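Local coordinates for vacuolar protein sorting 29 (Cryptosporidium parvum, PDB 2A22) that probably serves in vesicular protein transport as a VPS29-family protein, built on the two-sheet fold of calcineurin-like phosphoesterases, at residues A[26-31]-A[58-63]; A[80-85]-A[105-110]; A[114-119]-A[144-149]. All blocks are in the same frame, centred on the assembly; numbering follows the deposited sequence.

Contact 1. Residues A[26-31]-A[58-63]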
loop_
_atom_site.group_PDB
_atom_site.type_symbol
_atom_site.label_atom_id
_atom_site.label_comp_id
_atom_site.label_asym_id
_atom_site.label_seq_id
_atom_site.Cartn_x
_atom_site.Cartn_y
_atom_site.Cartn_z
ATOM N N ASP A 26 -11.535 -7.798 8.836
ATOM C CA ASP A 26 -10.476 -7.972 7.873
ATOM C C ASP A 26 -9.322 -7.141 8.353
ATOM O O ASP A 26 -9.534 -6.051 8.891
ATOM C CB ASP A 26 -10.943 -7.476 6.503
ATOM C CG ASP A 26 -12.136 -8.283 5.956
ATOM O OD1 ASP A 26 -11.940 -9.442 5.568
ATOM O OD2 ASP A 26 -13.266 -7.759 5.912
ATOM N N LEU A 27 -8.102 -7.622 8.113
ATOM C CA LEU A 27 -6.915 -6.835 8.412
ATOM C C LEU A 27 -6.103 -6.703 7.129
ATOM O O LEU A 27 -5.652 -7.693 6.549
ATOM C CB LEU A 27 -6.098 -7.454 9.582
ATOM C CG LEU A 27 -4.880 -6.656 10.060
ATOM C CD1 LEU A 27 -5.277 -5.311 10.694
ATOM C CD2 LEU A 27 -4.043 -7.502 11.063
ATOM N N VAL A 28 -5.960 -5.469 6.675
ATOM C CA VAL A 28 -5.397 -5.194 5.363
ATOM C C VAL A 28 -4.041 -4.518 5.483
ATOM O O VAL A 28 -3.938 -3.438 6.092
ATOM C CB VAL A 28 -6.321 -4.265 4.511
ATOM C CG1 VAL A 28 -5.843 -4.282 3.063
ATOM C CG2 VAL A 28 -7.774 -4.715 4.598
ATOM N N LEU A 29 -3.019 -5.156 4.897
ATOM C CA LEU A 29 -1.685 -4.584 4.843
ATOM C C LEU A 29 -1.568 -3.680 3.607
ATOM O O LEU A 29 -1.833 -4.108 2.491
ATOM C CB LEU A 29 -0.608 -5.692 4.851
ATOM C CG LEU A 29 0.826 -5.253 4.482
ATOM C CD1 LEU A 29 1.394 -4.281 5.543
ATOM C CD2 LEU A 29 1.760 -6.479 4.305
ATOM N N LEU A 30 -1.202 -2.424 3.832
ATOM C CA LEU A 30 -0.969 -1.444 2.751
ATOM C C LEU A 30 0.517 -1.146 2.727
ATOM O O LEU A 30 1.094 -0.716 3.744
ATOM C CB LEU A 30 -1.778 -0.163 2.990
ATOM C CG LEU A 30 -3.247 -0.365 3.429
ATOM C CD1 LEU A 30 -3.948 0.968 3.688
ATOM C CD2 LEU A 30 -3.989 -1.141 2.342
ATOM N N ILE A 31 1.147 -1.402 1.578
ATOM C CA ILE A 31 2.608 -1.451 1.505
ATOM C C ILE A 31 3.044 -1.197 0.053
ATOM O O ILE A 31 2.289 -1.486 -0.889
ATOM C CB ILE A 31 3.117 -2.810 2.113
ATOM C CG1 ILE A 31 4.587 -2.733 2.494
ATOM C CG2 ILE A 31 2.695 -4.055 1.230
ATOM C CD1 ILE A 31 5.102 -3.955 3.256
ATOM N N TYR A 58 -5.520 -9.613 3.804
ATOM C CA TYR A 58 -5.428 -8.859 2.540
ATOM C C TYR A 58 -4.148 -8.036 2.504
ATOM O O TYR A 58 -3.735 -7.487 3.508
ATOM C CB TYR A 58 -6.591 -7.889 2.366
ATOM C CG TYR A 58 -7.909 -8.511 1.980
ATOM C CD1 TYR A 58 -8.785 -8.994 2.966
ATOM C CD2 TYR A 58 -8.297 -8.593 0.630
ATOM C CE1 TYR A 58 -10.028 -9.565 2.632
ATOM C CE2 TYR A 58 -9.533 -9.167 0.276
ATOM C CZ TYR A 58 -10.390 -9.647 1.291
ATOM O OH TYR A 58 -11.604 -10.211 0.965
ATOM N N VAL A 59 -3.530 -7.975 1.328
ATOM C CA VAL A 59 -2.378 -7.145 1.082
ATOM C C VAL A 59 -2.734 -6.341 -0.140
ATOM O O VAL A 59 -3.105 -6.916 -1.140
ATOM C CB VAL A 59 -1.098 -7.975 0.764
ATOM C CG1 VAL A 59 0.101 -7.045 0.401
ATOM C CG2 VAL A 59 -0.727 -8.877 1.917
ATOM N N LEU A 60 -2.658 -5.009 -0.032
ATOM C CA LEU A 60 -2.791 -4.118 -1.186
ATOM C C LEU A 60 -1.482 -3.379 -1.411
ATOM O O LEU A 60 -1.082 -2.506 -0.640
ATOM C CB LEU A 60 -3.957 -3.146 -1.024
ATOM C CG LEU A 60 -5.294 -3.778 -0.604
ATOM C CD1 LEU A 60 -6.322 -2.667 -0.336
ATOM C CD2 LEU A 60 -5.780 -4.768 -1.639
ATOM N N CYS A 61 -0.795 -3.763 -2.463
ATOM C CA CYS A 61 0.560 -3.280 -2.687
ATOM C C CYS A 61 0.582 -2.251 -3.793
ATOM O O CYS A 61 0.107 -2.519 -4.896
ATOM C CB CYS A 61 1.487 -4.446 -3.026
ATOM S SG CYS A 61 3.160 -3.891 -3.435
ATOM N N THR A 62 1.152 -1.078 -3.492
ATOM C CA THR A 62 1.106 0.081 -4.393
ATOM C C THR A 62 2.111 0.019 -5.569
ATOM O O THR A 62 2.143 0.926 -6.403
ATOM C CB THR A 62 1.300 1.376 -3.612
ATOM O OG1 THR A 62 2.499 1.272 -2.802
ATOM C CG2 THR A 62 0.037 1.632 -2.717
ATOM N N GLY A 63 2.898 -1.047 -5.630
ATOM C CA GLY A 63 3.852 -1.225 -6.707
ATOM C C GLY A 63 5.271 -0.838 -6.332
ATOM O O GLY A 63 5.581 -0.596 -5.150
#
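Leu29 and Leu60 are joined through their backbones at the middle of a parallel strand pair, 26-31 beside 58-61, whose axes run 23° apart. With helix 48-52 between them, the two strands form a beta-alpha-beta unit in a mixed sheet of the sandwich. Leu60 N donates to Leu29 O at 2.8 Å, and Leu29 N reaches Tyr58 O, also at 2.8 Å. On the face carrying Val28, Tyr58, Leu30 and Leu60 the packing is close. Val28 CG1, anti to its own N (chi1 -167°), wedges between Tyr58 CB and Leu60 CG, 3.7 Å from the latter, while Leu30 and Leu60 lie side by side with Leu30 CD2 near Leu60 CD1. On the other face Leu29 CD2 touches Val59 CG2 more distantly, at 4.2 Å, and helix 68-77 covers that side.

At the C-terminal end of the pair, Thr62 N donates to Ile31 O at 2.9 Å, though the bond from Ile31 N to Leu60 O is long and weak.

The start of the pair is partly exposed. Tyr58 N bonds weakly to Leu27 O, and Asp26 OD1 lies near the Tyr58 ring plane, 3.5 Å from Tyr58 CE1, with carboxylate and ring planes 81° apart. The chemistry therefore divides: branched aliphatic groups pack closely in the buried part, whereas at the partly exposed end Asp26, whose OD1 is held by Asn57, only lies beside the edge of the Tyr58 ring.

Contact 2. Residues A[80-85]-A[105-110]; sequences NVYIVS and EYVVVQ
Two beta-sheets pack face to face in this alpha-beta-beta-alpha sandwich, and strands 81-83 and 106-111, an outermost strand from each, meet at one border of the interface. No direct hydrogen bond joins them; the contact is made by side chains reaching across from either sheet. Tyr82 and Val84 carry the near side of the contact. Tyr82 CG stands anti to the carbonyl carbon (chi1 -61°), which carries the ring toward the opposing valines. Val107 and Tyr82 cross at about a right angle, with Val107 CG1 3.8 Å from Tyr82 CD1, an oblique approach to the ring. Tyr82 and Val109 approach each other from opposite directions: Val109 CB lies over one face of the ring, and Val109 CG2 is 3.9 Å from Tyr82 CZ, at the phenol end.

Val84, just past the strand, extends the apolar surface, its CG1 sitting 4.0 Å from both Val107 CG2 and Tyr106 CA. Leu118, on the strand next to 106-111, also touches Tyr82 and Val84, and Leu60 lies against Tyr82 and Val109, so the partly exposed ring lies at the margin of the layer between the sheets.

At the end where the chain leaves strand 81-83, polar contact replaces packing: one water donates to both Ser85 O, at 2.8 Å, and Glu105 O, at 2.6 Å.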
loop_
_atom_site.group_PDB
_atom_site.type_symbol
_atom_site.label_atom_id
_atom_site.label_comp_id
_atom_site.label_asym_id
_atom_site.label_seq_id
_atom_site.Cartn_x
_atom_site.Cartn_y
_atom_site.Cartn_z
ATOM N N ASN A 80 -5.180 -13.471 -0.438
ATOM C CA ASN A 80 -5.600 -12.227 -1.142
ATOM C C ASN A 80 -4.531 -11.119 -1.219
ATOM O O ASN A 80 -4.444 -10.243 -0.339
ATOM C CB ASN A 80 -6.933 -11.678 -0.578
ATOM C CG ASN A 80 -8.029 -12.760 -0.518
ATOM O OD1 ASN A 80 -8.158 -13.551 -1.442
ATOM N ND2 ASN A 80 -8.781 -12.808 0.579
ATOM N N VAL A 81 -3.712 -11.187 -2.261
ATOM C CA VAL A 81 -2.588 -10.270 -2.429
ATOM C C VAL A 81 -2.681 -9.569 -3.793
ATOM O O VAL A 81 -2.564 -10.214 -4.838
ATOM C CB VAL A 81 -1.240 -10.992 -2.284
ATOM C CG1 VAL A 81 -0.092 -10.035 -2.576
ATOM C CG2 VAL A 81 -1.100 -11.579 -0.855
ATOM N N TYR A 82 -2.914 -8.257 -3.759
ATOM C CA TYR A 82 -3.032 -7.441 -4.957
ATOM C C TYR A 82 -1.814 -6.547 -5.092
ATOM O O TYR A 82 -1.471 -5.792 -4.159
ATOM C CB TYR A 82 -4.312 -6.577 -4.882
ATOM C CG TYR A 82 -5.560 -7.441 -4.784
ATOM C CD1 TYR A 82 -6.235 -7.809 -5.930
ATOM C CD2 TYR A 82 -6.030 -7.933 -3.546
ATOM C CE1 TYR A 82 -7.349 -8.625 -5.888
ATOM C CE2 TYR A 82 -7.170 -8.766 -3.482
ATOM C CZ TYR A 82 -7.817 -9.098 -4.677
ATOM O OH TYR A 82 -8.940 -9.908 -4.719
ATOM N N ILE A 83 -1.177 -6.610 -6.259
ATOM C CA ILE A 83 -0.001 -5.809 -6.568
ATOM C C ILE A 83 -0.235 -5.099 -7.866
ATOM O O ILE A 83 -0.621 -5.713 -8.885
ATOM C CB ILE A 83 1.265 -6.688 -6.683
ATOM C CG1 ILE A 83 1.533 -7.412 -5.342
ATOM C CG2 ILE A 83 2.475 -5.855 -7.147
ATOM C CD1 ILE A 83 2.575 -8.586 -5.401
ATOM N N VAL A 84 -0.036 -3.789 -7.847
ATOM C CA VAL A 84 -0.143 -3.031 -9.079
ATOM C C VAL A 84 1.258 -2.663 -9.590
ATOM O O VAL A 84 2.227 -2.639 -8.831
ATOM C CB VAL A 84 -1.056 -1.794 -8.937
ATOM C CG1 VAL A 84 -2.489 -2.257 -8.667
ATOM C CG2 VAL A 84 -0.528 -0.822 -7.840
ATOM N N SER A 85 1.342 -2.403 -10.881
ATOM C CA SER A 85 2.580 -1.985 -11.526
ATOM C C SER A 85 3.009 -0.552 -11.166
ATOM O O SER A 85 2.221 0.396 -11.281
ATOM C CB SER A 85 2.393 -2.081 -13.046
ATOM O OG SER A 85 3.663 -2.043 -13.655
ATOM N N GLU A 105 -2.520 -2.099 -13.755
ATOM C CA GLU A 105 -2.270 -0.719 -13.444
ATOM C C GLU A 105 -3.137 -0.234 -12.265
ATOM O O GLU A 105 -2.746 0.653 -11.505
ATOM C CB GLU A 105 -2.517 0.135 -14.690
ATOM C CG GLU A 105 -2.165 1.594 -14.495
ATOM C CD GLU A 105 -1.929 2.342 -15.809
ATOM O OE1 GLU A 105 -2.490 1.914 -16.848
ATOM O OE2 GLU A 105 -1.192 3.364 -15.787
ATOM N N TYR A 106 -4.329 -0.793 -12.129
ATOM C CA TYR A 106 -5.133 -0.459 -10.990
ATOM C C TYR A 106 -6.040 -1.608 -10.661
ATOM O O TYR A 106 -6.226 -2.491 -11.491
ATOM C CB TYR A 106 -5.897 0.840 -11.215
ATOM C CG TYR A 106 -6.903 0.802 -12.318
ATOM C CD1 TYR A 106 -8.195 0.291 -12.091
ATOM C CD2 TYR A 106 -6.591 1.304 -13.584
ATOM C CE1 TYR A 106 -9.163 0.254 -13.110
ATOM C CE2 TYR A 106 -7.552 1.286 -14.625
ATOM C CZ TYR A 106 -8.841 0.759 -14.374
ATOM O OH TYR A 106 -9.798 0.730 -15.381
ATOM N N VAL A 107 -6.557 -1.597 -9.430
ATOM C CA VAL A 107 -7.356 -2.675 -8.847
ATOM C C VAL A 107 -8.435 -1.983 -8.010
ATOM O O VAL A 107 -8.186 -0.932 -7.399
ATOM C CB VAL A 107 -6.436 -3.574 -7.942
ATOM C CG1 VAL A 107 -7.162 -4.179 -6.759
ATOM C CG2 VAL A 107 -5.728 -4.648 -8.771
ATOM N N VAL A 108 -9.643 -2.545 -8.014
ATOM C CA VAL A 108 -10.693 -2.130 -7.077
ATOM C C VAL A 108 -11.180 -3.394 -6.445
ATOM O O VAL A 108 -11.509 -4.359 -7.139
ATOM C CB VAL A 108 -11.842 -1.398 -7.765
ATOM C CG1 VAL A 108 -12.920 -0.968 -6.739
ATOM C CG2 VAL A 108 -11.313 -0.201 -8.511
ATOM N N VAL A 109 -11.155 -3.428 -5.122
ATOM C CA VAL A 109 -11.469 -4.674 -4.419
ATOM C C VAL A 109 -12.436 -4.393 -3.293
ATOM O O VAL A 109 -12.294 -3.385 -2.582
ATOM C CB VAL A 109 -10.179 -5.448 -3.955
ATOM C CG1 VAL A 109 -9.279 -4.564 -3.187
ATOM C CG2 VAL A 109 -10.519 -6.680 -3.143
ATOM N N GLN A 110 -13.449 -5.251 -3.174
ATOM C CA GLN A 110 -14.458 -5.097 -2.126
ATOM C C GLN A 110 -13.927 -5.826 -0.898
ATOM O O GLN A 110 -13.692 -7.016 -0.950
ATOM C CB GLN A 110 -15.802 -5.692 -2.594
ATOM C CG GLN A 110 -16.972 -5.577 -1.604
ATOM C CD GLN A 110 -17.497 -4.166 -1.463
ATOM O OE1 GLN A 110 -17.864 -3.739 -0.370
ATOM N NE2 GLN A 110 -17.534 -3.431 -2.557
HETATM O O HOH W 1 -0.367 1.514 -10.937
#

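Contact 3. Residues A[114-119]-A[144-149]; sequences FKIGLM and ILVTGH
Gly117 and its neighbours on strand 114-119 are tied to the parallel strand 144-147 by four backbone hydrogen bonds. Gly117 N donates to Ile144 O and Val146 N to Gly117 O, each at 2.7 Å. Ile144 N to Lys115 O, at 3.2 Å, and Met119 N to Val146 O, at 3.0 Å, continue the pattern toward the two ends.

Apolar contacts occupy both faces. Along one, Ile116 CG2 meets Val146 CG2 at 3.8 Å, and Leu118 CD1 crosses to Val146 CB; at the edge of this group Ile144 CD1 lies 4.0 Å from Phe114 CD1, oblique to the ring. On the other face Leu145 CD1 lies 3.7 Å from Gly117 O, over backbone that bears no side chain. Met119 CG, held between its backbone N and carbonyl carbon (chi1 59°), runs alongside Thr147 and touches its CG2 at 3.6 Å.

Among the polar groups, Lys115 NZ is salt-bridged to Asp141 OD2, and His149, buried past the strand, bonds through ND1 to His120 NE2.

The pair forms a beta-alpha-beta unit with helix 130-140, which covers Leu145, Met119 and Thr147; strands 106-111 and 161-165 flank it in the sheet.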
loop_
_atom_site.group_PDB
_atom_site.type_symbol
_atom_site.label_atom_id
_atom_site.label_comp_id
_atom_site.label_asym_id
_atom_site.label_seq_id
_atom_site.Cartn_x
_atom_site.Cartn_y
_atom_site.Cartn_z
ATOM N N PHE A 114 -16.250 -1.964 2.391
ATOM C CA PHE A 114 -15.503 -0.934 1.648
ATOM C C PHE A 114 -14.995 -1.367 0.276
ATOM O O PHE A 114 -14.444 -2.452 0.125
ATOM C CB PHE A 114 -14.361 -0.369 2.517
ATOM C CG PHE A 114 -14.853 0.215 3.793
ATOM C CD1 PHE A 114 -15.266 1.550 3.842
ATOM C CD2 PHE A 114 -15.002 -0.591 4.930
ATOM C CE1 PHE A 114 -15.784 2.092 5.029
ATOM C CE2 PHE A 114 -15.520 -0.078 6.112
ATOM C CZ PHE A 114 -15.924 1.274 6.164
ATOM N N LYS A 115 -15.217 -0.507 -0.710
ATOM C CA LYS A 115 -14.650 -0.643 -2.047
ATOM C C LYS A 115 -13.327 0.107 -1.976
ATOM O O LYS A 115 -13.280 1.307 -1.650
ATOM C CB LYS A 115 -15.575 0.035 -3.064
ATOM C CG LYS A 115 -15.865 -0.733 -4.333
ATOM C CD LYS A 115 -17.125 -0.150 -5.026
ATOM C CE LYS A 115 -17.078 -0.266 -6.569
ATOM N NZ LYS A 115 -18.054 0.678 -7.254
ATOM N N ILE A 116 -12.246 -0.593 -2.284
ATOM C CA ILE A 116 -10.928 -0.002 -2.153
ATOM C C ILE A 116 -10.208 0.077 -3.503
ATOM O O ILE A 116 -10.003 -0.950 -4.181
ATOM C CB ILE A 116 -10.099 -0.750 -1.083
ATOM C CG1 ILE A 116 -10.990 -0.987 0.157
ATOM C CG2 ILE A 116 -8.796 0.022 -0.777
ATOM C CD1 ILE A 116 -10.277 -1.471 1.425
ATOM N N GLY A 117 -9.817 1.296 -3.877
ATOM C CA GLY A 117 -9.045 1.520 -5.098
ATOM C C GLY A 117 -7.557 1.477 -4.786
ATOM O O GLY A 117 -7.127 1.983 -3.743
ATOM N N LEU A 118 -6.789 0.867 -5.687
ATOM C CA LEU A 118 -5.337 0.681 -5.545
ATOM C C LEU A 118 -4.632 1.012 -6.872
ATOM O O LEU A 118 -4.984 0.455 -7.919
ATOM C CB LEU A 118 -5.024 -0.765 -5.179
ATOM C CG LEU A 118 -3.533 -1.135 -5.105
ATOM C CD1 LEU A 118 -2.910 -0.479 -3.871
ATOM C CD2 LEU A 118 -3.424 -2.667 -5.049
ATOM N N MET A 119 -3.682 1.946 -6.834
ATOM C CA MET A 119 -2.929 2.299 -8.021
ATOM C C MET A 119 -1.588 2.906 -7.611
ATOM O O MET A 119 -1.477 3.427 -6.528
ATOM C CB MET A 119 -3.734 3.249 -8.922
ATOM C CG MET A 119 -4.145 4.569 -8.271
ATOM S SD MET A 119 -4.854 5.774 -9.453
ATOM C CE MET A 119 -4.319 5.034 -10.999
ATOM N N ILE A 144 -12.262 4.067 -0.465
ATOM C CA ILE A 144 -10.907 4.304 0.033
ATOM C C ILE A 144 -9.966 4.161 -1.150
ATOM O O ILE A 144 -10.046 3.187 -1.924
ATOM C CB ILE A 144 -10.500 3.302 1.165
ATOM C CG1 ILE A 144 -11.498 3.338 2.341
ATOM C CG2 ILE A 144 -9.044 3.570 1.637
ATOM C CD1 ILE A 144 -11.334 2.186 3.381
ATOM N N LEU A 145 -9.101 5.143 -1.321
ATOM C CA LEU A 145 -8.103 5.074 -2.386
ATOM C C LEU A 145 -6.680 4.947 -1.827
ATOM O O LEU A 145 -6.225 5.789 -1.034
ATOM C CB LEU A 145 -8.205 6.296 -3.298
ATOM C CG LEU A 145 -7.191 6.386 -4.441
ATOM C CD1 LEU A 145 -7.415 5.265 -5.508
ATOM C CD2 LEU A 145 -7.249 7.761 -5.114
ATOM N N VAL A 146 -5.974 3.909 -2.287
ATOM C CA VAL A 146 -4.590 3.656 -1.869
ATOM C C VAL A 146 -3.597 3.855 -3.035
ATOM O O VAL A 146 -3.645 3.145 -4.053
ATOM C CB VAL A 146 -4.458 2.231 -1.293
ATOM C CG1 VAL A 146 -3.042 2.014 -0.670
ATOM C CG2 VAL A 146 -5.577 1.974 -0.249
ATOM N N THR A 147 -2.699 4.817 -2.878
ATOM C CA THR A 147 -1.698 5.105 -3.906
ATOM C C THR A 147 -0.314 5.243 -3.250
ATOM O O THR A 147 -0.211 5.420 -2.024
ATOM C CB THR A 147 -2.037 6.410 -4.666
ATOM O OG1 THR A 147 -1.935 7.519 -3.761
ATOM C CG2 THR A 147 -3.469 6.359 -5.240
ATOM N N GLY A 148 0.745 5.152 -4.059
ATOM C CA GLY A 148 2.112 5.313 -3.559
ATOM C C GLY A 148 2.893 6.344 -4.354
ATOM O O GLY A 148 2.499 7.521 -4.456
ATOM N N HIS A 149 4.012 5.887 -4.903
ATOM C CA HIS A 149 4.870 6.649 -5.806
ATOM C C HIS A 149 5.732 7.755 -5.192
ATOM O O HIS A 149 6.919 7.857 -5.478
ATOM C CB HIS A 149 4.103 7.181 -7.044
ATOM C CG HIS A 149 5.002 7.862 -8.022
ATOM N ND1 HIS A 149 5.937 7.172 -8.768
ATOM C CD2 HIS A 149 5.185 9.175 -8.306
ATOM C CE1 HIS A 149 6.631 8.026 -9.500
ATOM N NE2 HIS A 149 6.192 9.247 -9.242
#

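In the fold
The three contacts follow one another along the chain, each closing before the next opens, and their centres lie 8 to 9 Å apart. Contact 1 pairs inner strands of the six-stranded sheet and contact 3 inner strands of the five-stranded one, each within a beta-alpha-beta unit. Contact 2 spans the two sheets: strand 81-83 hydrogen-bonds to 58-61, and strand 106-111 to 114-119. Contacts 1 and 3 also touch directly, Leu60 against Ile116 and Thr62 against Val146, so all three share the sandwich interior. Loops after several of these strands bring Asp87, His120 and His149 together, consistent with a vacant metal site like those of related phosphoesterases.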